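Alpha/beta hydrolase (Pseudomonas aeruginosa PAO1, PDB 4R1D) probably acts as a calcium-binding lipase of the alpha/beta-hydrolase family, the Tle4 effector of the H2 type VI secretion system, held in complex with its inhibitor Tli4. Local coordinates at residues Y225-N228 and T229-F233; A358-N362 and Q363-E367; C296-E299 and G300-V304. All coordinates share one frame; numbering follows the deposited sequence.

Interaction 1. Residues Y225-N228 and T229-F233; sequences YIEN and TVLPF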
ATOM      1  N   TYR A 225      15.074  -5.897   7.324  1.00 14.64           N
ATOM      2  CA  TYR A 225      15.103  -6.991   6.369  1.00 18.20           C
ATOM      3  C   TYR A 225      16.547  -7.317   6.007  1.00 16.67           C
ATOM      4  O   TYR A 225      16.956  -8.479   6.037  1.00 15.20           O
ATOM      5  CB  TYR A 225      14.299  -6.617   5.109  1.00 15.39           C
ATOM      6  CG  TYR A 225      14.396  -7.612   3.984  1.00 17.03           C
ATOM      7  CD1 TYR A 225      13.984  -8.924   4.154  1.00 14.03           C
ATOM      8  CD2 TYR A 225      14.888  -7.234   2.739  1.00 16.18           C
ATOM      9  CE1 TYR A 225      14.063  -9.835   3.124  1.00 13.96           C
ATOM     10  CE2 TYR A 225      14.968  -8.134   1.704  1.00 14.67           C
ATOM     11  CZ  TYR A 225      14.563  -9.428   1.893  1.00 13.19           C
ATOM     12  OH  TYR A 225      14.629 -10.332   0.862  1.00 15.88           O
ATOM     13  N   ILE A 226      17.327  -6.294   5.677  1.00 16.85           N
ATOM     14  CA  ILE A 226      18.725  -6.518   5.314  1.00 14.87           C
ATOM     15  C   ILE A 226      19.515  -7.089   6.498  1.00 17.54           C
ATOM     16  O   ILE A 226      20.217  -8.081   6.356  1.00 15.88           O
ATOM     17  CB  ILE A 226      19.398  -5.220   4.827  1.00 14.91           C
ATOM     18  CG1 ILE A 226      18.726  -4.709   3.550  1.00 16.55           C
ATOM     19  CG2 ILE A 226      20.889  -5.428   4.591  1.00 17.69           C
ATOM     20  CD1 ILE A 226      19.050  -3.257   3.254  1.00 16.26           C
ATOM     21  N   GLU A 227      19.387  -6.464   7.663  1.00 17.10           N
ATOM     22  CA  GLU A 227      20.207  -6.830   8.820  1.00 21.09           C
ATOM     23  C   GLU A 227      19.796  -8.155   9.462  1.00 23.27           C
ATOM     24  O   GLU A 227      20.635  -8.870  10.024  1.00 21.18           O
ATOM     25  CB  GLU A 227      20.195  -5.711   9.872  1.00 19.04           C
ATOM     26  CG  GLU A 227      20.739  -4.368   9.378  1.00 17.10           C
ATOM     27  CD  GLU A 227      22.214  -4.422   9.005  1.00 21.69           C
ATOM     28  OE1 GLU A 227      22.984  -5.092   9.729  1.00 20.99           O
ATOM     29  OE2 GLU A 227      22.607  -3.798   7.990  1.00 20.42           O
ATOM     30  N   ASN A 228      18.511  -8.483   9.381  1.00 16.02           N
ATOM     31  CA  ASN A 228      17.987  -9.636  10.104  1.00 18.65           C
ATOM     32  C   ASN A 228      17.592 -10.825   9.232  1.00 18.81           C
ATOM     33  O   ASN A 228      17.419 -11.931   9.739  1.00 21.07           O
ATOM     34  CB  ASN A 228      16.834  -9.224  11.027  1.00 22.17           C
ATOM     35  CG  ASN A 228      17.238  -8.158  12.030  1.00 24.94           C
ATOM     36  OD1 ASN A 228      18.390  -8.089  12.462  1.00 25.41           O
ATOM     37  ND2 ASN A 228      16.285  -7.314  12.400  1.00 31.22           N
ATOM     38  N   THR A 229      17.448 -10.612   7.926  1.00 20.82           N
ATOM     39  CA  THR A 229      17.150 -11.730   7.025  1.00 17.16           C
ATOM     40  C   THR A 229      18.254 -11.961   6.006  1.00 17.60           C
ATOM     41  O   THR A 229      18.813 -13.059   5.904  1.00 18.65           O
ATOM     42  CB  THR A 229      15.815 -11.539   6.255  1.00 17.49           C
ATOM     43  OG1 THR A 229      14.714 -11.562   7.172  1.00 21.24           O
ATOM     44  CG2 THR A 229      15.641 -12.651   5.222  1.00 19.72           C
ATOM     45  N   VAL A 230      18.568 -10.931   5.230  1.00 14.55           N
ATOM     46  CA  VAL A 230      19.548 -11.100   4.166  1.00 14.69           C
ATOM     47  C   VAL A 230      20.938 -11.474   4.679  1.00 16.38           C
ATOM     48  O   VAL A 230      21.495 -12.486   4.271  1.00 21.41           O
ATOM     49  CB  VAL A 230      19.643  -9.850   3.286  1.00 13.97           C
ATOM     50  CG1 VAL A 230      20.679 -10.073   2.194  1.00 17.24           C
ATOM     51  CG2 VAL A 230      18.280  -9.552   2.688  1.00 15.74           C
ATOM     52  N   LEU A 231      21.497 -10.673   5.575  1.00 15.95           N
ATOM     53  CA  LEU A 231      22.884 -10.908   5.979  1.00 19.06           C
ATOM     54  C   LEU A 231      23.039 -12.208   6.780  1.00 20.44           C
ATOM     55  O   LEU A 231      23.998 -12.952   6.565  1.00 18.55           O
ATOM     56  CB  LEU A 231      23.470  -9.704   6.714  1.00 18.64           C
ATOM     57  CG  LEU A 231      23.556  -8.427   5.865  1.00 22.22           C
ATOM     58  CD1 LEU A 231      24.177  -7.284   6.649  1.00 21.73           C
ATOM     59  CD2 LEU A 231      24.335  -8.674   4.584  1.00 20.72           C
ATOM     60  N   PRO A 232      22.083 -12.508   7.678  1.00 18.59           N
ATOM     61  CA  PRO A 232      22.237 -13.771   8.414  1.00 21.32           C
ATOM     62  C   PRO A 232      22.240 -15.001   7.505  1.00 19.89           C
ATOM     63  O   PRO A 232      22.880 -15.997   7.828  1.00 23.57           O
ATOM     64  CB  PRO A 232      21.030 -13.772   9.354  1.00 22.71           C
ATOM     65  CG  PRO A 232      20.823 -12.310   9.654  1.00 21.94           C
ATOM     66  CD  PRO A 232      21.092 -11.621   8.311  1.00 17.91           C
ATOM     67  N   PHE A 233      21.545 -14.948   6.376  1.00 18.57           N
ATOM     68  CA  PHE A 233      21.671 -16.052   5.435  1.00 19.75           C
ATOM     69  C   PHE A 233      23.140 -16.278   5.053  1.00 23.19           C
ATOM     70  O   PHE A 233      23.607 -17.415   5.036  1.00 25.13           O
ATOM     71  CB  PHE A 233      20.821 -15.836   4.177  1.00 22.18           C
ATOM     72  CG  PHE A 233      21.097 -16.841   3.088  1.00 24.74           C
ATOM     73  CD1 PHE A 233      20.441 -18.064   3.071  1.00 27.96           C
ATOM     74  CD2 PHE A 233      22.029 -16.574   2.095  1.00 26.29           C
ATOM     75  CE1 PHE A 233      20.698 -18.999   2.077  1.00 29.26           C
ATOM     76  CE2 PHE A 233      22.291 -17.507   1.095  1.00 27.30           C
ATOM     77  CZ  PHE A 233      21.625 -18.722   1.089  1.00 32.90           C
TER
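Tyr225 O accepts two backbone bonds within helix 215-238, from Thr229 N at 2.9 Å and from Val230 N at 3.0 Å. The Val230 bond is the straighter of the two, 165° at the hydrogen and in the carbonyl plane, whereas Thr229 N approaches from above that plane. Leu231 N follows with an i to i+5 bond to Ile226 O, so the helix widens into a pi-type turn here. Pro232 then brings a nitrogen without hydrogen: its CD lies 3.3 Å from Glu227 O, and the helix kinks. Because CG of Tyr225 is anti to the backbone N (chi1 173°), the ring lies forward along the helix, toward the next turn, and Val230 CG2 sits over one face as a CH-pi contact, 4.0 Å from the centroid. Thr229 CB meets the same ring obliquely at CD1. The Glu227 carboxylate lies alongside Leu231 CD1, while its OE2 is held by Arg273 in a salt bridge and by Tyr271 OH in a hydrogen bond. Ile226 and Val230 touch Ile52 and Pro50, and Tyr225 and Val230 reach Trp205, so this side of the helix packs on edge strand 201-206 and its neighbour 48-54, the Val230 side chain about 7 Å from that of calcium ligand Asp203.

Interaction 2. Residues A358-N362 and Q363-E367; sequences AYPQN and QDPYE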
ATOM      1  N   ALA A 358      -2.862  29.871 -10.673  1.00 21.78           N
ATOM      2  CA  ALA A 358      -1.893  28.828 -10.972  1.00 17.73           C
ATOM      3  C   ALA A 358      -1.266  28.458  -9.634  1.00 20.15           C
ATOM      4  O   ALA A 358      -0.545  29.257  -9.035  1.00 20.05           O
ATOM      5  CB  ALA A 358      -0.834  29.381 -11.912  1.00 21.33           C
ATOM      6  N   TYR A 359      -1.543  27.248  -9.151  1.00 20.63           N
ATOM      7  CA  TYR A 359      -1.187  26.866  -7.791  1.00 19.57           C
ATOM      8  C   TYR A 359      -0.121  25.769  -7.780  1.00 17.06           C
ATOM      9  O   TYR A 359      -0.082  24.951  -8.695  1.00 17.31           O
ATOM     10  CB  TYR A 359      -2.450  26.394  -7.060  1.00 18.64           C
ATOM     11  CG  TYR A 359      -3.559  27.423  -7.089  1.00 20.62           C
ATOM     12  CD1 TYR A 359      -4.478  27.462  -8.131  1.00 18.73           C
ATOM     13  CD2 TYR A 359      -3.683  28.372  -6.077  1.00 20.26           C
ATOM     14  CE1 TYR A 359      -5.502  28.422  -8.166  1.00 21.10           C
ATOM     15  CE2 TYR A 359      -4.701  29.327  -6.105  1.00 23.07           C
ATOM     16  CZ  TYR A 359      -5.602  29.344  -7.153  1.00 24.19           C
ATOM     17  OH  TYR A 359      -6.609  30.300  -7.185  1.00 21.50           O
ATOM     18  N   PRO A 360       0.762  25.768  -6.762  1.00 19.58           N
ATOM     19  CA  PRO A 360       0.846  26.774  -5.689  1.00 15.64           C
ATOM     20  C   PRO A 360       1.246  28.140  -6.240  1.00 17.46           C
ATOM     21  O   PRO A 360       2.006  28.218  -7.207  1.00 18.27           O
ATOM     22  CB  PRO A 360       1.983  26.259  -4.797  1.00 20.76           C
ATOM     23  CG  PRO A 360       2.159  24.823  -5.159  1.00 23.38           C
ATOM     24  CD  PRO A 360       1.773  24.711  -6.599  1.00 17.94           C
ATOM     25  N   GLN A 361       0.737  29.197  -5.611  1.00 18.89           N
ATOM     26  CA  GLN A 361       1.063  30.570  -5.979  1.00 20.11           C
ATOM     27  C   GLN A 361       2.265  31.042  -5.177  1.00 21.14           C
ATOM     28  O   GLN A 361       3.049  31.881  -5.644  1.00 21.27           O
ATOM     29  CB  GLN A 361      -0.123  31.490  -5.675  1.00 23.16           C
ATOM     30  CG  GLN A 361      -1.394  31.208  -6.456  1.00 18.67           C
ATOM     31  CD  GLN A 361      -2.496  32.197  -6.106  1.00 26.06           C
ATOM     32  OE1 GLN A 361      -3.087  32.835  -6.985  1.00 26.54           O
ATOM     33  NE2 GLN A 361      -2.766  32.336  -4.821  1.00 24.75           N
ATOM     34  N   ASN A 362       2.414  30.499  -3.968  1.00 20.52           N
ATOM     35  CA  ASN A 362       3.539  30.886  -3.115  0.60 23.69           C
ATOM     36  C   ASN A 362       4.297  29.699  -2.533  1.00 21.57           C
ATOM     37  O   ASN A 362       4.698  29.696  -1.371  1.00 23.73           O
ATOM     38  CB  ASN A 362       3.106  31.838  -1.997  0.60 23.15           C
ATOM     39  CG  ASN A 362       4.292  32.435  -1.257  0.60 26.31           C
ATOM     40  OD1 ASN A 362       5.328  32.739  -1.859  0.60 27.11           O
ATOM     41  ND2 ASN A 362       4.158  32.588   0.055  0.60 28.09           N
ATOM     42  N   GLN A 363       4.504  28.691  -3.374  1.00 21.57           N
ATOM     43  CA  GLN A 363       5.358  27.553  -3.051  1.00 18.71           C
ATOM     44  C   GLN A 363       4.954  26.780  -1.807  1.00 18.16           C
ATOM     45  O   GLN A 363       5.806  26.203  -1.130  1.00 20.42           O
ATOM     46  CB  GLN A 363       6.815  27.996  -2.932  1.00 21.79           C
ATOM     47  CG  GLN A 363       7.342  28.701  -4.170  1.00 21.11           C
ATOM     48  CD  GLN A 363       8.731  29.243  -3.961  1.00 29.87           C
ATOM     49  OE1 GLN A 363       8.942  30.458  -3.933  1.00 32.00           O
ATOM     50  NE2 GLN A 363       9.688  28.347  -3.790  1.00 31.33           N
ATOM     51  N   ASP A 364       3.657  26.743  -1.518  1.00 18.00           N
ATOM     52  CA  ASP A 364       3.167  25.951  -0.392  1.00 16.78           C
ATOM     53  C   ASP A 364       1.954  25.132  -0.799  1.00 17.04           C
ATOM     54  O   ASP A 364       0.819  25.508  -0.515  1.00 20.25           O
ATOM     55  CB  ASP A 364       2.812  26.853   0.798  1.00 22.77           C
ATOM     56  CG  ASP A 364       2.508  26.061   2.060  1.00 26.07           C
ATOM     57  OD1 ASP A 364       2.317  24.825   1.965  1.00 21.99           O
ATOM     58  OD2 ASP A 364       2.451  26.671   3.149  1.00 30.43           O
ATOM     59  N   PRO A 365       2.192  23.995  -1.457  1.00 17.93           N
ATOM     60  CA  PRO A 365       1.091  23.149  -1.920  1.00 16.49           C
ATOM     61  C   PRO A 365       0.315  22.581  -0.747  1.00 15.96           C
ATOM     62  O   PRO A 365      -0.874  22.298  -0.897  1.00 17.17           O
ATOM     63  CB  PRO A 365       1.803  22.019  -2.693  1.00 17.48           C
ATOM     64  CG  PRO A 365       3.193  21.984  -2.130  1.00 20.69           C
ATOM     65  CD  PRO A 365       3.517  23.420  -1.755  1.00 15.91           C
ATOM     66  N   TYR A 366       0.970  22.430   0.404  1.00 16.48           N
ATOM     67  CA  TYR A 366       0.305  21.850   1.566  1.00 16.08           C
ATOM     68  C   TYR A 366      -0.887  22.688   2.013  1.00 20.96           C
ATOM     69  O   TYR A 366      -1.985  22.153   2.219  1.00 16.09           O
ATOM     70  CB  TYR A 366       1.302  21.621   2.712  1.00 18.95           C
ATOM     71  CG  TYR A 366       2.550  20.925   2.226  1.00 17.05           C
ATOM     72  CD1 TYR A 366       2.558  19.560   1.982  1.00 18.48           C
ATOM     73  CD2 TYR A 366       3.713  21.646   1.960  1.00 17.63           C
ATOM     74  CE1 TYR A 366       3.703  18.929   1.500  1.00 16.68           C
ATOM     75  CE2 TYR A 366       4.857  21.022   1.489  1.00 20.42           C
ATOM     76  CZ  TYR A 366       4.842  19.668   1.263  1.00 16.91           C
ATOM     77  OH  TYR A 366       5.976  19.059   0.798  1.00 22.65           O
ATOM     78  N   GLU A 367      -0.686  23.998   2.142  1.00 18.45           N
ATOM     79  CA  GLU A 367      -1.772  24.877   2.572  1.00 21.55           C
ATOM     80  C   GLU A 367      -2.634  25.344   1.401  1.00 20.56           C
ATOM     81  O   GLU A 367      -3.853  25.461   1.519  1.00 19.49           O
ATOM     82  CB  GLU A 367      -1.215  26.102   3.311  1.00 22.71           C
ATOM     83  CG  GLU A 367      -0.380  25.778   4.543  1.00 23.98           C
ATOM     84  CD  GLU A 367      -1.192  25.165   5.668  1.00 30.57           C
ATOM     85  OE1 GLU A 367      -2.389  25.496   5.792  1.00 25.43           O
ATOM     86  OE2 GLU A 367      -0.628  24.348   6.427  1.00 31.64           O
TER
HETATM   87  O   HOH W   1       4.547  28.731  -6.262  1.00 19.68           O
HETATM   88  O   HOH W   2       7.010  32.613  -4.364  1.00 36.91           O
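Pro360 and Pro365 meet ring against ring, with Pro360 CG 3.8 Å from Pro365 CB and the two pyrrolidines set aslant. The same Pro360 ring also packs against the backbone of the turn, its CB 3.7 Å from Asp364 N. The peptide bond before Pro360 is cis, which bends the chain as it leaves strand 358-359, and the CA atoms of the two prolines come within 5.2 Å. No direct hydrogen bond joins 358-362 to 363-367; water does this work. One water donates to Pro360 O and accepts from Gln363 N, at 2.8 Å and 2.9 Å respectively, bridging the backbone across the turn. A second water donates to both Asn362 OD1 and Gln363 OE1, but this link between two exposed side chains is doubtful, since it holds for only one of the two deposited conformers of Asn362.

Gln363 has positive phi (58°), and the chain turns there toward the helix. Asp364 follows as the N-cap of helix 365-370: with CG anti to the backbone N (chi1 -171°), OD1 accepts from Glu367 N at 3.1 Å. That bond is nearly straight at the hydrogen (164°), yet the donor stands well above the carboxylate plane. In the next shell, Glu368 OE2 accepts from Asn362 N and Asp364 N, and OE1 accepts from Gln361 N, so one carboxylate of the helix gathers three amides of the loop. Chemically, the junction combines an apolar proline pair with polar groups served by water and carboxylates, and the negative Asp364 side chain at the N terminus would probably interact favourably with the helix dipole.

Interaction 3. Residues C296-E299 and G300-V304; sequences CGYE and GIAQV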
ATOM      1  N   CYS A 296     -10.708  12.422  -9.533  1.00 15.71           N
ATOM      2  CA  CYS A 296     -11.391  11.818 -10.688  1.00 16.91           C
ATOM      3  C   CYS A 296     -11.459  10.293 -10.700  1.00 17.96           C
ATOM      4  O   CYS A 296     -12.134   9.723 -11.556  1.00 19.57           O
ATOM      5  CB  CYS A 296     -10.710  12.223 -12.000  1.00 18.07           C
ATOM      6  SG  CYS A 296     -10.474  13.992 -12.247  1.00 19.56           S
ATOM      7  N   GLY A 297     -10.724   9.641  -9.804  1.00 17.37           N
ATOM      8  CA  GLY A 297     -10.522   8.200  -9.892  1.00 17.96           C
ATOM      9  C   GLY A 297      -9.368   7.861 -10.817  1.00 17.50           C
ATOM     10  O   GLY A 297      -8.887   8.709 -11.566  1.00 18.99           O
ATOM     11  N   TYR A 298      -8.896   6.616 -10.769  1.00 18.65           N
ATOM     12  CA  TYR A 298      -7.921   6.164 -11.748  1.00 18.59           C
ATOM     13  C   TYR A 298      -8.592   5.974 -13.106  1.00 19.48           C
ATOM     14  O   TYR A 298      -9.789   5.724 -13.176  1.00 23.06           O
ATOM     15  CB  TYR A 298      -7.276   4.851 -11.302  1.00 16.59           C
ATOM     16  CG  TYR A 298      -6.255   5.047 -10.213  1.00 17.09           C
ATOM     17  CD1 TYR A 298      -6.640   5.389  -8.914  1.00 17.23           C
ATOM     18  CD2 TYR A 298      -4.904   4.908 -10.483  1.00 17.38           C
ATOM     19  CE1 TYR A 298      -5.690   5.581  -7.923  1.00 20.13           C
ATOM     20  CE2 TYR A 298      -3.958   5.102  -9.502  1.00 18.62           C
ATOM     21  CZ  TYR A 298      -4.352   5.435  -8.233  1.00 17.56           C
ATOM     22  OH  TYR A 298      -3.387   5.637  -7.269  1.00 25.68           O
ATOM     23  N   GLU A 299      -7.804   6.077 -14.171  1.00 28.61           N
ATOM     24  CA  GLU A 299      -8.290   5.825 -15.524  1.00 30.88           C
ATOM     25  C   GLU A 299      -8.445   4.327 -15.787  1.00 29.69           C
ATOM     26  O   GLU A 299      -7.792   3.502 -15.148  1.00 23.96           O
ATOM     27  CB  GLU A 299      -7.335   6.445 -16.548  1.00 30.34           C
ATOM     28  CG  GLU A 299      -6.994   7.906 -16.269  1.00 33.46           C
ATOM     29  CD  GLU A 299      -6.075   8.509 -17.325  1.00 38.85           C
ATOM     30  OE1 GLU A 299      -6.545   8.730 -18.464  1.00 35.14           O
ATOM     31  OE2 GLU A 299      -4.888   8.759 -17.017  1.00 39.31           O
ATOM     32  N   GLY A 300      -9.312   3.982 -16.736  1.00 31.05           N
ATOM     33  CA  GLY A 300      -9.611   2.594 -17.035  1.00 32.19           C
ATOM     34  C   GLY A 300      -8.409   1.802 -17.510  1.00 30.92           C
ATOM     35  O   GLY A 300      -8.353   0.586 -17.339  1.00 37.11           O
ATOM     36  N   ILE A 301      -7.445   2.491 -18.108  1.00 33.10           N
ATOM     37  CA  ILE A 301      -6.241   1.844 -18.615  1.00 36.67           C
ATOM     38  C   ILE A 301      -5.257   1.398 -17.522  1.00 30.76           C
ATOM     39  O   ILE A 301      -4.316   0.653 -17.800  1.00 29.92           O
ATOM     40  CB  ILE A 301      -5.494   2.767 -19.586  1.00 38.80           C
ATOM     41  CG1 ILE A 301      -5.141   4.087 -18.890  1.00 36.43           C
ATOM     42  CG2 ILE A 301      -6.334   3.019 -20.826  1.00 45.09           C
ATOM     43  CD1 ILE A 301      -4.470   5.108 -19.791  1.00 46.55           C
ATOM     44  N   ALA A 302      -5.452   1.860 -16.290  1.00 26.41           N
ATOM     45  CA  ALA A 302      -4.484   1.585 -15.228  1.00 21.86           C
ATOM     46  C   ALA A 302      -4.502   0.125 -14.760  1.00 21.06           C
ATOM     47  O   ALA A 302      -5.570  -0.450 -14.506  1.00 21.39           O
ATOM     48  CB  ALA A 302      -4.701   2.523 -14.050  1.00 21.67           C
ATOM     49  N   GLN A 303      -3.314  -0.466 -14.635  1.00 21.17           N
ATOM     50  CA  GLN A 303      -3.186  -1.833 -14.133  1.00 20.57           C
ATOM     51  C   GLN A 303      -3.426  -1.909 -12.639  1.00 19.80           C
ATOM     52  O   GLN A 303      -3.922  -2.920 -12.128  1.00 20.24           O
ATOM     53  CB  GLN A 303      -1.782  -2.378 -14.380  1.00 21.90           C
ATOM     54  CG  GLN A 303      -1.358  -2.460 -15.805  1.00 27.68           C
ATOM     55  CD  GLN A 303      -0.105  -3.280 -15.932  1.00 37.39           C
ATOM     56  OE1 GLN A 303      -0.054  -4.421 -15.465  1.00 34.56           O
ATOM     57  NE2 GLN A 303       0.930  -2.698 -16.524  1.00 34.00           N
ATOM     58  N   VAL A 304      -3.011  -0.864 -11.925  1.00 19.46           N
ATOM     59  CA  VAL A 304      -3.141  -0.852 -10.479  1.00 16.83           C
ATOM     60  C   VAL A 304      -3.864   0.411 -10.052  1.00 22.08           C
ATOM     61  O   VAL A 304      -3.457   1.515 -10.416  1.00 18.14           O
ATOM     62  CB  VAL A 304      -1.775  -0.939  -9.812  1.00 18.65           C
ATOM     63  CG1 VAL A 304      -1.936  -1.179  -8.338  1.00 28.43           C
ATOM     64  CG2 VAL A 304      -0.978  -2.073 -10.443  1.00 24.16           C
TER
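The Tyr298 ring is approached obliquely by the chain just after the turn: Val304 O lies 3.7 Å from CD2, and Ala302 CB stands 4.3 Å from that same ring carbon. CG of Tyr298 is anti to the carbonyl carbon (chi1 -76°), and from there the ring also stacks with that of His293, on helix 289-296. The carbonyl of Val304 and the methyl of Ala302 thus meet the CD2-CE2 side of the ring as the chain bends back beside it.

The bend is a type I beta turn running from Glu299 to Ala302, with Gly300 and Ile301 at its two central positions. It is closed by Ala302 N donating to Glu299 O at 3.1 Å; the bond is straight at the hydrogen (165°). Ala302 CB approaches the same oxygen, at 3.4 Å. Glu299 CB touches Ile301 CG1 at 4.0 Å, a contact made possible by Ile301 chi1 of 58°, which puts CG1 between the backbone N and the carbonyl carbon. The Glu299 chain extends beyond CG, and its OE2 accepts from Trp440 NE1.

Before the turn, Gly297 takes positive phi as the chain leaves helix 289-296, a backbone shape at which a side chain would press on the preceding carbonyl. In chemical terms, one backbone hydrogen bond closes the turn, long apolar and carbonyl contacts line one side of the Tyr298 ring, which also stacks with His293, and Glu299 OE2 takes the indole N-H of Trp440.

From the N terminus, interaction 1 comes first, within helix 215-238, which packs on strands 201-206 and 48-54 of the parallel sheet near the calcium site. Interaction 3 follows, a beta turn in the loop between helices 289-296 and 310-317. Interaction 2 is last, joining strand 358-359, an outermost strand of the mixed sheet, to helix 365-370. Each is local, closing only a helical turn or a short bend, and the three run in series without nesting or crossing. Interaction 1 lies across the chain's centre from both others, its centre about 37 Å from that of interaction 3 and about 43 Å from that of interaction 2; the centres of the latter two are about 26 Å apart, with nearest atoms about 15 Å apart.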